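Local structure of Ral guanine nucleotide dissociation stimulator-like 2 (Mus musculus, 4JGW) at residues A12-W17 with T27-Q32; A53-A58 with N411-F416; L64-A69 with T115-S120; M400-S405 with F416-K421. The protein probably acts as a guanine nucleotide exchange factor for small G-proteins, through its catalytic CDC25-homology domain, and is a putative effector of Ras and/or Rap. All blocks are in the same frame, centred on the assembly; numbering follows the deposited sequence.

How the interactions relate
Four contacts illustrate how chemistry follows place in a fold that couples a REM domain to a CDC25-homology domain. Interactions 1 and 2 lie on the same antiparallel sheet, about 24 Å apart between centres. The first is a surface hairpin held by a regular backbone ladder, whereas the second is partly buried and spends few bonds, relying on a tyrosine face and aliphatic tips. Interaction 3, also partly buried, belongs to the REM helices and has no hydrogen bond across its segments, only van der Waals packing. Interaction 4, nearer the chain centre yet at the surface, centres on a lysine held by a salt bridge and carbonyl oxygens. Interactions 2 and 4 share Phe-416, where strand 414-415 passes into the helix that follows.

Interaction 1: residues A12-W17 with T27-Q32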
loop_
_atom_site.group_PDB
_atom_site.type_symbol
_atom_site.label_atom_id
_atom_site.label_comp_id
_atom_site.label_asym_id
_atom_site.label_seq_id
_atom_site.Cartn_x
_atom_site.Cartn_y
_atom_site.Cartn_z
ATOM N N ALA A 12 24.652 -28.937 5.594
ATOM C CA ALA A 12 25.198 -30.195 5.092
ATOM C C ALA A 12 24.215 -30.936 4.184
ATOM O O ALA A 12 24.633 -31.658 3.276
ATOM C CB ALA A 12 25.628 -31.087 6.252
ATOM N N SER A 13 22.919 -30.752 4.438
ATOM C CA SER A 13 21.862 -31.451 3.700
ATOM C C SER A 13 20.531 -30.695 3.736
ATOM O O SER A 13 20.185 -30.082 4.746
ATOM C CB SER A 13 21.674 -32.865 4.262
ATOM O OG SER A 13 20.700 -33.592 3.532
ATOM N N VAL A 14 19.797 -30.745 2.625
ATOM C CA VAL A 14 18.446 -30.177 2.527
ATOM C C VAL A 14 17.521 -31.155 1.796
ATOM O O VAL A 14 17.790 -31.540 0.653
ATOM C CB VAL A 14 18.433 -28.796 1.805
ATOM C CG1 VAL A 14 17.004 -28.351 1.494
ATOM C CG2 VAL A 14 19.131 -27.735 2.639
ATOM N N SER A 15 16.439 -31.553 2.463
ATOM C CA SER A 15 15.446 -32.451 1.875
ATOM C C SER A 15 14.090 -31.766 1.731
ATOM O O SER A 15 13.595 -31.147 2.675
ATOM C CB SER A 15 15.311 -33.727 2.708
ATOM O OG SER A 15 16.522 -34.463 2.704
ATOM N N VAL A 16 13.499 -31.882 0.543
ATOM C CA VAL A 16 12.213 -31.250 0.238
ATOM C C VAL A 16 11.240 -32.262 -0.373
ATOM O O VAL A 16 11.559 -32.915 -1.368
ATOM C CB VAL A 16 12.381 -30.040 -0.727
ATOM C CG1 VAL A 16 11.043 -29.357 -0.991
ATOM C CG2 VAL A 16 13.387 -29.037 -0.175
ATOM N N TRP A 17 10.058 -32.386 0.231
ATOM C CA TRP A 17 9.001 -33.252 -0.296
ATOM C C TRP A 17 7.602 -32.685 -0.046
ATOM O O TRP A 17 7.423 -31.789 0.784
ATOM C CB TRP A 17 9.125 -34.678 0.263
ATOM C CG TRP A 17 8.783 -34.820 1.719
ATOM C CD1 TRP A 17 7.562 -35.125 2.248
ATOM C CD2 TRP A 17 9.676 -34.679 2.833
ATOM N NE1 TRP A 17 7.634 -35.175 3.618
ATOM C CE2 TRP A 17 8.921 -34.906 4.005
ATOM C CE3 TRP A 17 11.040 -34.380 2.955
ATOM C CZ2 TRP A 17 9.484 -34.847 5.286
ATOM C CZ3 TRP A 17 11.600 -34.317 4.229
ATOM C CH2 TRP A 17 10.820 -34.550 5.377
ATOM N N THR A 27 4.206 -28.482 1.749
ATOM C CA THR A 27 5.593 -28.763 1.406
ATOM C C THR A 27 6.435 -28.786 2.679
ATOM O O THR A 27 6.514 -27.791 3.407
ATOM C CB THR A 27 6.163 -27.735 0.401
ATOM O OG1 THR A 27 5.400 -27.777 -0.809
ATOM C CG2 THR A 27 7.617 -28.044 0.069
ATOM N N VAL A 28 7.043 -29.936 2.947
ATOM C CA VAL A 28 7.952 -30.077 4.078
ATOM C C VAL A 28 9.387 -29.872 3.603
ATOM O O VAL A 28 9.804 -30.438 2.589
ATOM C CB VAL A 28 7.810 -31.451 4.787
ATOM C CG1 VAL A 28 8.630 -31.481 6.074
ATOM C CG2 VAL A 28 6.351 -31.751 5.093
ATOM N N THR A 29 10.122 -29.041 4.334
ATOM C CA THR A 29 11.534 -28.811 4.075
ATOM C C THR A 29 12.315 -29.136 5.340
ATOM O O THR A 29 11.947 -28.701 6.428
ATOM C CB THR A 29 11.799 -27.349 3.652
ATOM O OG1 THR A 29 10.918 -26.993 2.580
ATOM C CG2 THR A 29 13.242 -27.161 3.197
ATOM N N SER A 30 13.382 -29.916 5.194
ATOM C CA SER A 30 14.234 -30.273 6.320
ATOM C C SER A 30 15.688 -29.950 6.002
ATOM O O SER A 30 16.286 -30.542 5.101
ATOM C CB SER A 30 14.072 -31.753 6.676
ATOM O OG SER A 30 14.590 -32.026 7.964
ATOM N N ARG A 31 16.245 -28.996 6.745
ATOM C CA ARG A 31 17.607 -28.525 6.513
ATOM C C ARG A 31 18.519 -28.920 7.671
ATOM O O ARG A 31 18.311 -28.497 8.812
ATOM C CB ARG A 31 17.627 -27.004 6.311
ATOM C CG ARG A 31 16.631 -26.487 5.274
ATOM C CD ARG A 31 16.428 -24.979 5.401
ATOM N NE ARG A 31 15.075 -24.573 5.012
ATOM C CZ ARG A 31 14.017 -24.596 5.821
ATOM N NH1 ARG A 31 14.137 -25.006 7.080
ATOM N NH2 ARG A 31 12.828 -24.208 5.371
ATOM N N GLN A 32 19.520 -29.742 7.370
ATOM C CA GLN A 32 20.510 -30.155 8.357
ATOM C C GLN A 32 21.733 -29.249 8.274
ATOM O O GLN A 32 22.397 -29.178 7.238
ATOM C CB GLN A 32 20.910 -31.623 8.155
ATOM C CG GLN A 32 21.908 -32.163 9.185
ATOM C CD GLN A 32 21.321 -32.281 10.581
ATOM O OE1 GLN A 32 20.396 -33.058 10.816
ATOM N NE2 GLN A 32 21.864 -31.514 11.519
#
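Thr-27 touches the opposite strand through its methyl, CG2, which lies 3.8 Å from Val-16 CG1, while its hydroxyl turns to Asp-18. At Val-28 the chains form a hydrogen-bonded pair with Trp-17, the Val-28 N to Trp-17 O bond measuring 2.9 Å. The indole has its CG in the crowded position between backbone N and carbonyl carbon (chi1 71°), which swings the ring across to the valine. Val-28 CB then sits over one face, 4.0 Å from the centroid of the five-membered ring of Trp-17, a CH-pi contact, and Val-28 CG1 reaches CZ2 of Trp-17 at 3.6 Å. The indole NE1 is bonded to Glu-19. Thr-29, a non-hydrogen-bonded partner of Val-16, lies alongside it and also puts its methyl over one face of the Arg-31 guanidinium, toward its rim. This is the ladder of an antiparallel beta hairpin, strands 11-21 and 24-33, whose second strand is flanked on its other edge by strand 46-54. Ser-30 continues it with reciprocal bonds to Ser-15. Arg-31 runs beside Val-14, with Arg-31 CG 3.8 Å from Val-14 CG2, before its chain bends away. Gln-32 meets a classic beta bulge: its carbonyl O accepts from both Ala-12 N at 2.8 Å and Ser-13 N at 3.3 Å, and its side-chain NE2 is bonded to Pro-43 O in the proline-rich connection that follows.

Interaction 2: residues A53-A58 with N411-F416; sequences AGTLEA and NGYINF
Gly-54 and Ile-414 form a hydrogen-bonded antiparallel pair, next to the non-hydrogen-bonded pair of Ala-53 with Asn-415, but the chains soon diverge, the spans 53-56 and 413-416 running 107° apart. Of the two bonds, Ile-414 N to Gly-54 O is the shorter at 2.9 Å, its donor well above the carbonyl plane; the return bond from Gly-54 N to Ile-414 O is weak. Apolar side-chain contacts supplement these two backbone bonds. Tyr-413 lays its ring across the glycine, so that Gly-54 CA stands over one face, 4.0 Å from the centroid of the Tyr-413 ring, as a CH-pi contact. The opposite face has Asn-411 ND2 above its centre. That amide is positioned by an Asx turn, in which Asn-411 OD1 accepts from Tyr-413 N, and the phenol ring is thus sandwiched between a backbone carbon and a side-chain nitrogen. Thr-55 brings its methyl to the ring carbon Tyr-413 CE2 at 4.1 Å, while OG1, held between backbone N and carbonyl carbon (chi1 63°), turns to Ala-58 N and caps the first turn of helix 56-63. On the far end of the contact Ile-414 reaches out with CD1, 3.8 Å from Leu-56 CD1, with Phe-86 packing on both. Strand 414-415 thereby becomes the outermost strand of the sheet, and because it comes from the CDC25-homology domain while strand 46-54 leads into the REM domain, the result is an inter-domain strand pairing between the two parts of this exchange factor.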
loop_
_atom_site.group_PDB
_atom_site.type_symbol
_atom_site.label_atom_id
_atom_site.label_comp_id
_atom_site.label_asym_id
_atom_site.label_seq_id
_atom_site.Cartn_x
_atom_site.Cartn_y
_atom_site.Cartn_z
ATOM N N ALA A 53 -1.514 -25.024 -1.127
ATOM C CA ALA A 53 -2.856 -24.866 -1.673
ATOM C C ALA A 53 -3.842 -25.671 -0.845
ATOM O O ALA A 53 -3.481 -26.689 -0.255
ATOM C CB ALA A 53 -2.900 -25.312 -3.126
ATOM N N GLY A 54 -5.087 -25.211 -0.802
ATOM C CA GLY A 54 -6.129 -25.913 -0.067
ATOM C C GLY A 54 -7.466 -25.211 -0.117
ATOM O O GLY A 54 -7.557 -24.062 -0.553
ATOM N N THR A 55 -8.505 -25.910 0.334
ATOM C CA THR A 55 -9.845 -25.338 0.420
ATOM C C THR A 55 -9.883 -24.270 1.505
ATOM O O THR A 55 -9.027 -24.246 2.396
ATOM C CB THR A 55 -10.919 -26.407 0.733
ATOM O OG1 THR A 55 -10.667 -26.983 2.019
ATOM C CG2 THR A 55 -10.929 -27.507 -0.328
ATOM N N LEU A 56 -10.884 -23.396 1.429
ATOM C CA LEU A 56 -11.077 -22.342 2.418
ATOM C C LEU A 56 -11.200 -22.921 3.830
ATOM O O LEU A 56 -10.709 -22.332 4.799
ATOM C CB LEU A 56 -12.305 -21.502 2.054
ATOM C CG LEU A 56 -12.442 -20.084 2.616
ATOM C CD1 LEU A 56 -11.187 -19.241 2.392
ATOM C CD2 LEU A 56 -13.658 -19.403 2.004
ATOM N N GLU A 57 -11.841 -24.084 3.929
ATOM C CA GLU A 57 -11.984 -24.807 5.191
ATOM C C GLU A 57 -10.636 -25.339 5.689
ATOM O O GLU A 57 -10.363 -25.330 6.894
ATOM C CB GLU A 57 -12.982 -25.963 5.037
ATOM C CG GLU A 57 -14.455 -25.544 4.903
ATOM C CD GLU A 57 -14.819 -24.983 3.526
ATOM O OE1 GLU A 57 -14.029 -25.139 2.567
ATOM O OE2 GLU A 57 -15.910 -24.383 3.406
ATOM N N ALA A 58 -9.802 -25.797 4.758
ATOM C CA ALA A 58 -8.475 -26.323 5.084
ATOM C C ALA A 58 -7.511 -25.214 5.499
ATOM O O ALA A 58 -6.629 -25.431 6.335
ATOM C CB ALA A 58 -7.910 -27.109 3.913
ATOM N N ASN A 411 -8.221 -28.246 -9.260
ATOM C CA ASN A 411 -8.990 -29.003 -8.267
ATOM C C ASN A 411 -9.883 -28.152 -7.353
ATOM O O ASN A 411 -10.621 -28.689 -6.522
ATOM C CB ASN A 411 -8.060 -29.897 -7.432
ATOM C CG ASN A 411 -6.964 -29.112 -6.710
ATOM O OD1 ASN A 411 -6.863 -27.887 -6.830
ATOM N ND2 ASN A 411 -6.134 -29.827 -5.956
ATOM N N GLY A 412 -9.815 -26.831 -7.513
ATOM C CA GLY A 412 -10.613 -25.906 -6.708
ATOM C C GLY A 412 -9.894 -25.369 -5.481
ATOM O O GLY A 412 -10.451 -24.556 -4.741
ATOM N N TYR A 413 -8.662 -25.831 -5.261
ATOM C CA TYR A 413 -7.830 -25.365 -4.148
ATOM C C TYR A 413 -7.412 -23.923 -4.379
ATOM O O TYR A 413 -7.031 -23.555 -5.492
ATOM C CB TYR A 413 -6.565 -26.221 -4.018
ATOM C CG TYR A 413 -6.731 -27.579 -3.357
ATOM C CD1 TYR A 413 -5.617 -28.275 -2.889
ATOM C CD2 TYR A 413 -7.990 -28.167 -3.194
ATOM C CE1 TYR A 413 -5.744 -29.520 -2.287
ATOM C CE2 TYR A 413 -8.129 -29.414 -2.588
ATOM C CZ TYR A 413 -7.001 -30.083 -2.141
ATOM O OH TYR A 413 -7.126 -31.314 -1.541
ATOM N N ILE A 414 -7.482 -23.111 -3.329
ATOM C CA ILE A 414 -6.946 -21.754 -3.375
ATOM C C ILE A 414 -5.422 -21.822 -3.501
ATOM O O ILE A 414 -4.752 -22.449 -2.678
ATOM C CB ILE A 414 -7.375 -20.930 -2.131
ATOM C CG1 ILE A 414 -8.882 -20.648 -2.184
ATOM C CG2 ILE A 414 -6.583 -19.620 -2.030
ATOM C CD1 ILE A 414 -9.515 -20.364 -0.835
ATOM N N ASN A 415 -4.890 -21.202 -4.551
ATOM C CA ASN A 415 -3.447 -21.141 -4.767
ATOM C C ASN A 415 -2.806 -20.150 -3.795
ATOM O O ASN A 415 -2.704 -18.958 -4.088
ATOM C CB ASN A 415 -3.136 -20.774 -6.227
ATOM C CG ASN A 415 -1.645 -20.589 -6.491
ATOM O OD1 ASN A 415 -0.800 -21.176 -5.817
ATOM N ND2 ASN A 415 -1.322 -19.767 -7.484
ATOM N N PHE A 416 -2.374 -20.651 -2.640
ATOM C CA PHE A 416 -1.864 -19.782 -1.582
ATOM C C PHE A 416 -0.498 -19.174 -1.891
ATOM O O PHE A 416 -0.153 -18.126 -1.348
ATOM C CB PHE A 416 -1.862 -20.482 -0.219
ATOM C CG PHE A 416 -1.904 -19.529 0.946
ATOM C CD1 PHE A 416 -3.113 -18.992 1.377
ATOM C CD2 PHE A 416 -0.732 -19.158 1.605
ATOM C CE1 PHE A 416 -3.160 -18.104 2.450
ATOM C CE2 PHE A 416 -0.767 -18.270 2.674
ATOM C CZ PHE A 416 -1.984 -17.743 3.102
#

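Interaction 3: residues L64-A69 with T115-S120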
loop_
_atom_site.group_PDB
_atom_site.type_symbol
_atom_site.label_atom_id
_atom_site.label_comp_id
_atom_site.label_asym_id
_atom_site.label_seq_id
_atom_site.Cartn_x
_atom_site.Cartn_y
_atom_site.Cartn_z
ATOM N N LEU A 64 -5.650 -22.349 12.588
ATOM C CA LEU A 64 -5.892 -22.562 14.013
ATOM C C LEU A 64 -5.053 -23.696 14.612
ATOM O O LEU A 64 -5.257 -24.092 15.761
ATOM C CB LEU A 64 -7.390 -22.774 14.281
ATOM C CG LEU A 64 -8.372 -21.685 13.822
ATOM C CD1 LEU A 64 -9.774 -21.998 14.309
ATOM C CD2 LEU A 64 -7.956 -20.292 14.284
ATOM N N ASP A 65 -4.109 -24.204 13.822
ATOM C CA ASP A 65 -3.155 -25.204 14.281
ATOM C C ASP A 65 -2.020 -24.512 15.034
ATOM O O ASP A 65 -1.401 -23.576 14.520
ATOM C CB ASP A 65 -2.613 -26.003 13.089
ATOM C CG ASP A 65 -1.688 -27.144 13.505
ATOM O OD1 ASP A 65 -1.664 -27.517 14.698
ATOM O OD2 ASP A 65 -0.982 -27.675 12.623
ATOM N N ALA A 66 -1.754 -24.988 16.250
ATOM C CA ALA A 66 -0.733 -24.412 17.130
ATOM C C ALA A 66 0.687 -24.466 16.561
ATOM O O ALA A 66 1.531 -23.641 16.913
ATOM C CB ALA A 66 -0.782 -25.083 18.497
ATOM N N ARG A 67 0.934 -25.435 15.684
ATOM C CA ARG A 67 2.254 -25.652 15.084
ATOM C C ARG A 67 2.558 -24.695 13.931
ATOM O O ARG A 67 3.723 -24.477 13.592
ATOM C CB ARG A 67 2.379 -27.096 14.581
ATOM C CG ARG A 67 2.195 -28.166 15.648
ATOM C CD ARG A 67 2.213 -29.559 15.030
ATOM N NE ARG A 67 1.893 -30.597 16.010
ATOM C CZ ARG A 67 2.781 -31.180 16.815
ATOM N NH1 ARG A 67 4.065 -30.836 16.772
ATOM N NH2 ARG A 67 2.382 -32.113 17.671
ATOM N N THR A 68 1.509 -24.138 13.333
ATOM C CA THR A 68 1.631 -23.297 12.138
ATOM C C THR A 68 2.544 -22.080 12.329
ATOM O O THR A 68 3.302 -21.728 11.426
ATOM C CB THR A 68 0.235 -22.874 11.620
ATOM O OG1 THR A 68 -0.493 -24.046 11.236
ATOM C CG2 THR A 68 0.336 -21.936 10.418
ATOM N N ALA A 69 2.478 -21.456 13.504
ATOM C CA ALA A 69 3.297 -20.280 13.807
ATOM C C ALA A 69 4.796 -20.573 13.713
ATOM O O ALA A 69 5.572 -19.721 13.284
ATOM C CB ALA A 69 2.942 -19.718 15.182
ATOM N N THR A 115 -8.547 -23.040 20.959
ATOM C CA THR A 115 -9.225 -21.810 21.364
ATOM C C THR A 115 -8.194 -20.712 21.638
ATOM O O THR A 115 -8.403 -19.556 21.271
ATOM C CB THR A 115 -10.134 -22.029 22.595
ATOM O OG1 THR A 115 -11.027 -23.118 22.336
ATOM C CG2 THR A 115 -10.956 -20.783 22.898
ATOM N N GLY A 116 -7.076 -21.094 22.256
ATOM C CA GLY A 116 -5.955 -20.186 22.492
ATOM C C GLY A 116 -5.338 -19.662 21.207
ATOM O O GLY A 116 -4.993 -18.483 21.112
ATOM N N VAL A 117 -5.199 -20.542 20.216
ATOM C CA VAL A 117 -4.697 -20.148 18.901
ATOM C C VAL A 117 -5.693 -19.201 18.222
ATOM O O VAL A 117 -5.292 -18.201 17.627
ATOM C CB VAL A 117 -4.391 -21.371 17.995
ATOM C CG1 VAL A 117 -3.788 -20.929 16.667
ATOM C CG2 VAL A 117 -3.440 -22.329 18.696
ATOM N N ALA A 118 -6.983 -19.513 18.337
ATOM C CA ALA A 118 -8.042 -18.686 17.760
ATOM C C ALA A 118 -8.068 -17.281 18.366
ATOM O O ALA A 118 -8.155 -16.293 17.636
ATOM C CB ALA A 118 -9.401 -19.369 17.902
ATOM N N ILE A 119 -7.985 -17.203 19.696
ATOM C CA ILE A 119 -7.889 -15.927 20.410
ATOM C C ILE A 119 -6.670 -15.131 19.936
ATOM O O ILE A 119 -6.768 -13.929 19.679
ATOM C CB ILE A 119 -7.829 -16.129 21.960
ATOM C CG1 ILE A 119 -9.091 -16.836 22.491
ATOM C CG2 ILE A 119 -7.575 -14.803 22.692
ATOM C CD1 ILE A 119 -10.425 -16.182 22.128
ATOM N N SER A 120 -5.534 -15.816 19.810
ATOM C CA SER A 120 -4.292 -15.201 19.342
ATOM C C SER A 120 -4.389 -14.695 17.898
ATOM O O SER A 120 -3.931 -13.590 17.593
ATOM C CB SER A 120 -3.122 -16.178 19.493
ATOM O OG SER A 120 -1.937 -15.656 18.920
#
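Val-117 points from its helix straight at the loop 64-66 and spreads its two methyls over separate backbone positions. With CG1 anti to the backbone N (chi1 -176°), that branch lies against the carbonyl of Leu-64, 3.6 Å from Val-117 CG1 to Leu-64 O. The other branch, CG2, turns to Ala-66 and meets both its CA and its CB, the Val-117 CG2 to Ala-66 CB distance being 3.8 Å. The valine fork thus straddles the chain just where it leaves helix 56-63. Leu-64 answers from the side: its CB leaves the backbone alongside the contact, but CD2 turns in to the next residue of the helix, resting 3.8 Å from Ala-118 CA and 4.0 Å from Ala-118 CB. The small alanine lets the leucine methyl come down on the helix backbone itself. No hydrogen bond joins the two segments, and the grip is van der Waals contact alone. Polar order is local to the loop. Asp-65 and Thr-68 are the ends of a type I beta turn, closed by Thr-68 N to Asp-65 O at 3.2 Å, and Asp-65 OD1 receives a weak but straight bond from Arg-67 N. Beyond the segments, Leu-64 also packs on Val-96 and Arg-99 of helix 89-101, and Ala-118 on Leu-100 of the same helix, so the leucine fills a three-way meeting point. Such packing of the turn between helices 56-63 and 68-71 against the long helix 108-128 belongs to the helical body of the REM domain, the N-terminal module of Ras-type exchange factors.

Interaction 4: residues M400-S405 with F416-K421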
loop_
_atom_site.group_PDB
_atom_site.type_symbol
_atom_site.label_atom_id
_atom_site.label_comp_id
_atom_site.label_asym_id
_atom_site.label_seq_id
_atom_site.Cartn_x
_atom_site.Cartn_y
_atom_site.Cartn_z
ATOM N N MET A 400 0.457 -6.992 -12.187
ATOM C CA MET A 400 1.276 -8.002 -12.879
ATOM C C MET A 400 1.122 -9.369 -12.224
ATOM O O MET A 400 0.884 -10.368 -12.903
ATOM C CB MET A 400 2.768 -7.639 -12.873
ATOM C CG MET A 400 3.212 -6.438 -13.705
ATOM S SD MET A 400 2.385 -6.204 -15.288
ATOM C CE MET A 400 1.314 -4.846 -14.825
ATOM N N LEU A 401 1.265 -9.395 -10.900
ATOM C CA LEU A 401 1.217 -10.630 -10.120
ATOM C C LEU A 401 -0.155 -11.298 -10.188
ATOM O O LEU A 401 -0.250 -12.521 -10.307
ATOM C CB LEU A 401 1.611 -10.345 -8.666
ATOM C CG LEU A 401 1.747 -11.493 -7.664
ATOM C CD1 LEU A 401 2.831 -12.491 -8.078
ATOM C CD2 LEU A 401 2.047 -10.917 -6.291
ATOM N N ASP A 402 -1.209 -10.485 -10.117
ATOM C CA ASP A 402 -2.582 -10.977 -10.213
ATOM C C ASP A 402 -2.868 -11.608 -11.580
ATOM O O ASP A 402 -3.539 -12.637 -11.662
ATOM C CB ASP A 402 -3.583 -9.856 -9.918
ATOM C CG ASP A 402 -5.025 -10.331 -9.960
ATOM O OD1 ASP A 402 -5.340 -11.356 -9.318
ATOM O OD2 ASP A 402 -5.846 -9.672 -10.632
ATOM N N ALA A 403 -2.355 -10.986 -12.640
ATOM C CA ALA A 403 -2.499 -11.508 -14.001
ATOM C C ALA A 403 -1.678 -12.781 -14.224
ATOM O O ALA A 403 -2.111 -13.689 -14.936
ATOM C CB ALA A 403 -2.119 -10.444 -15.022
ATOM N N ALA A 404 -0.503 -12.842 -13.603
ATOM C CA ALA A 404 0.429 -13.951 -13.801
ATOM C C ALA A 404 0.061 -15.214 -13.022
ATOM O O ALA A 404 0.336 -16.327 -13.473
ATOM C CB ALA A 404 1.853 -13.516 -13.465
ATOM N N SER A 405 -0.559 -15.037 -11.857
ATOM C CA SER A 405 -0.847 -16.152 -10.959
ATOM C C SER A 405 -2.337 -16.468 -10.879
ATOM O O SER A 405 -3.174 -15.564 -10.853
ATOM C CB SER A 405 -0.296 -15.866 -9.560
ATOM O OG SER A 405 1.090 -15.576 -9.606
ATOM N N PHE A 416 -2.374 -20.651 -2.640
ATOM C CA PHE A 416 -1.864 -19.782 -1.582
ATOM C C PHE A 416 -0.498 -19.174 -1.891
ATOM O O PHE A 416 -0.153 -18.126 -1.348
ATOM C CB PHE A 416 -1.862 -20.482 -0.219
ATOM C CG PHE A 416 -1.904 -19.529 0.946
ATOM C CD1 PHE A 416 -3.113 -18.992 1.377
ATOM C CD2 PHE A 416 -0.732 -19.158 1.605
ATOM C CE1 PHE A 416 -3.160 -18.104 2.450
ATOM C CE2 PHE A 416 -0.767 -18.270 2.674
ATOM C CZ PHE A 416 -1.984 -17.743 3.102
ATOM N N ASP A 417 0.267 -19.826 -2.770
ATOM C CA ASP A 417 1.531 -19.276 -3.264
ATOM C C ASP A 417 1.351 -17.839 -3.751
ATOM O O ASP A 417 2.164 -16.966 -3.441
ATOM C CB ASP A 417 2.099 -20.141 -4.394
ATOM C CG ASP A 417 2.720 -21.437 -3.893
ATOM O OD1 ASP A 417 2.775 -21.652 -2.663
ATOM O OD2 ASP A 417 3.158 -22.242 -4.738
ATOM N N LYS A 418 0.276 -17.607 -4.503
ATOM C CA LYS A 418 -0.086 -16.273 -4.980
ATOM C C LYS A 418 -0.192 -15.281 -3.821
ATOM O O LYS A 418 0.297 -14.153 -3.915
ATOM C CB LYS A 418 -1.409 -16.326 -5.759
ATOM C CG LYS A 418 -1.891 -14.974 -6.275
ATOM C CD LYS A 418 -3.068 -15.114 -7.227
ATOM C CE LYS A 418 -3.448 -13.755 -7.804
ATOM N NZ LYS A 418 -4.358 -13.865 -8.975
ATOM N N ARG A 419 -0.820 -15.720 -2.732
ATOM C CA ARG A 419 -1.070 -14.864 -1.569
ATOM C C ARG A 419 0.204 -14.535 -0.789
ATOM O O ARG A 419 0.308 -13.463 -0.189
ATOM C CB ARG A 419 -2.124 -15.490 -0.645
ATOM C CG ARG A 419 -3.433 -15.876 -1.338
ATOM C CD ARG A 419 -4.042 -14.704 -2.100
ATOM N NE ARG A 419 -5.049 -15.135 -3.067
ATOM C CZ ARG A 419 -5.573 -14.355 -4.011
ATOM N NH1 ARG A 419 -5.186 -13.091 -4.133
ATOM N NH2 ARG A 419 -6.484 -14.842 -4.840
ATOM N N ARG A 420 1.163 -15.463 -0.803
ATOM C CA ARG A 420 2.468 -15.244 -0.177
ATOM C C ARG A 420 3.249 -14.175 -0.925
ATOM O O ARG A 420 3.873 -13.305 -0.310
ATOM C CB ARG A 420 3.279 -16.541 -0.145
ATOM C CG ARG A 420 2.814 -17.539 0.891
ATOM C CD ARG A 420 3.690 -18.782 0.906
ATOM N NE ARG A 420 2.997 -19.871 1.586
ATOM C CZ ARG A 420 3.077 -20.127 2.886
ATOM N NH1 ARG A 420 3.851 -19.386 3.675
ATOM N NH2 ARG A 420 2.382 -21.135 3.396
ATOM N N LYS A 421 3.213 -14.258 -2.255
ATOM C CA LYS A 421 3.878 -13.299 -3.132
ATOM C C LYS A 421 3.235 -11.921 -3.007
ATOM O O LYS A 421 3.915 -10.898 -3.102
ATOM C CB LYS A 421 3.830 -13.777 -4.586
ATOM C CG LYS A 421 4.565 -15.086 -4.843
ATOM C CD LYS A 421 4.464 -15.497 -6.304
ATOM C CE LYS A 421 4.967 -16.921 -6.510
ATOM N NZ LYS A 421 5.083 -17.257 -7.956
#
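Lys-418 reaches across to Asp-402 and Ser-405 within an antiparallel helix pair, helices 392-404 and 416-436, which by its place in the sequence probably corresponds to the helical hairpin of CDC25-homology domains. The axes of the segments stand 10.6 Å apart at 170°, a separation spanned here by long side chains. The tight part is the lysine. Fully extended, with CG anti to the backbone N (chi1 179°), it runs past Ser-405 CB, which lies 3.7 Å from Lys-418 CD, and delivers its buried ammonium to the last turn of helix 392-404. Asp-407 adds a second carboxylate there, which would be expected to stabilise the charged lysine. The looser side is exposed: Leu-401 CD2 lies against the backbone carbonyl of Lys-421 and 3.8 Å from Lys-421 CB, while the extended lysine chain runs across the leucine, CD still touching Leu-401 CD1; Leu-401 is also backed by Ile-425. At the other lysine, NZ of Lys-418 is held by Asp-402 OD1 at 2.7 Å, met on the anti side and somewhat out of the carboxylate plane, by Ser-405 O at 2.8 Å, with NZ standing above that carbonyl plane, and by a lone pair of Asp-402 O at 3.1 Å.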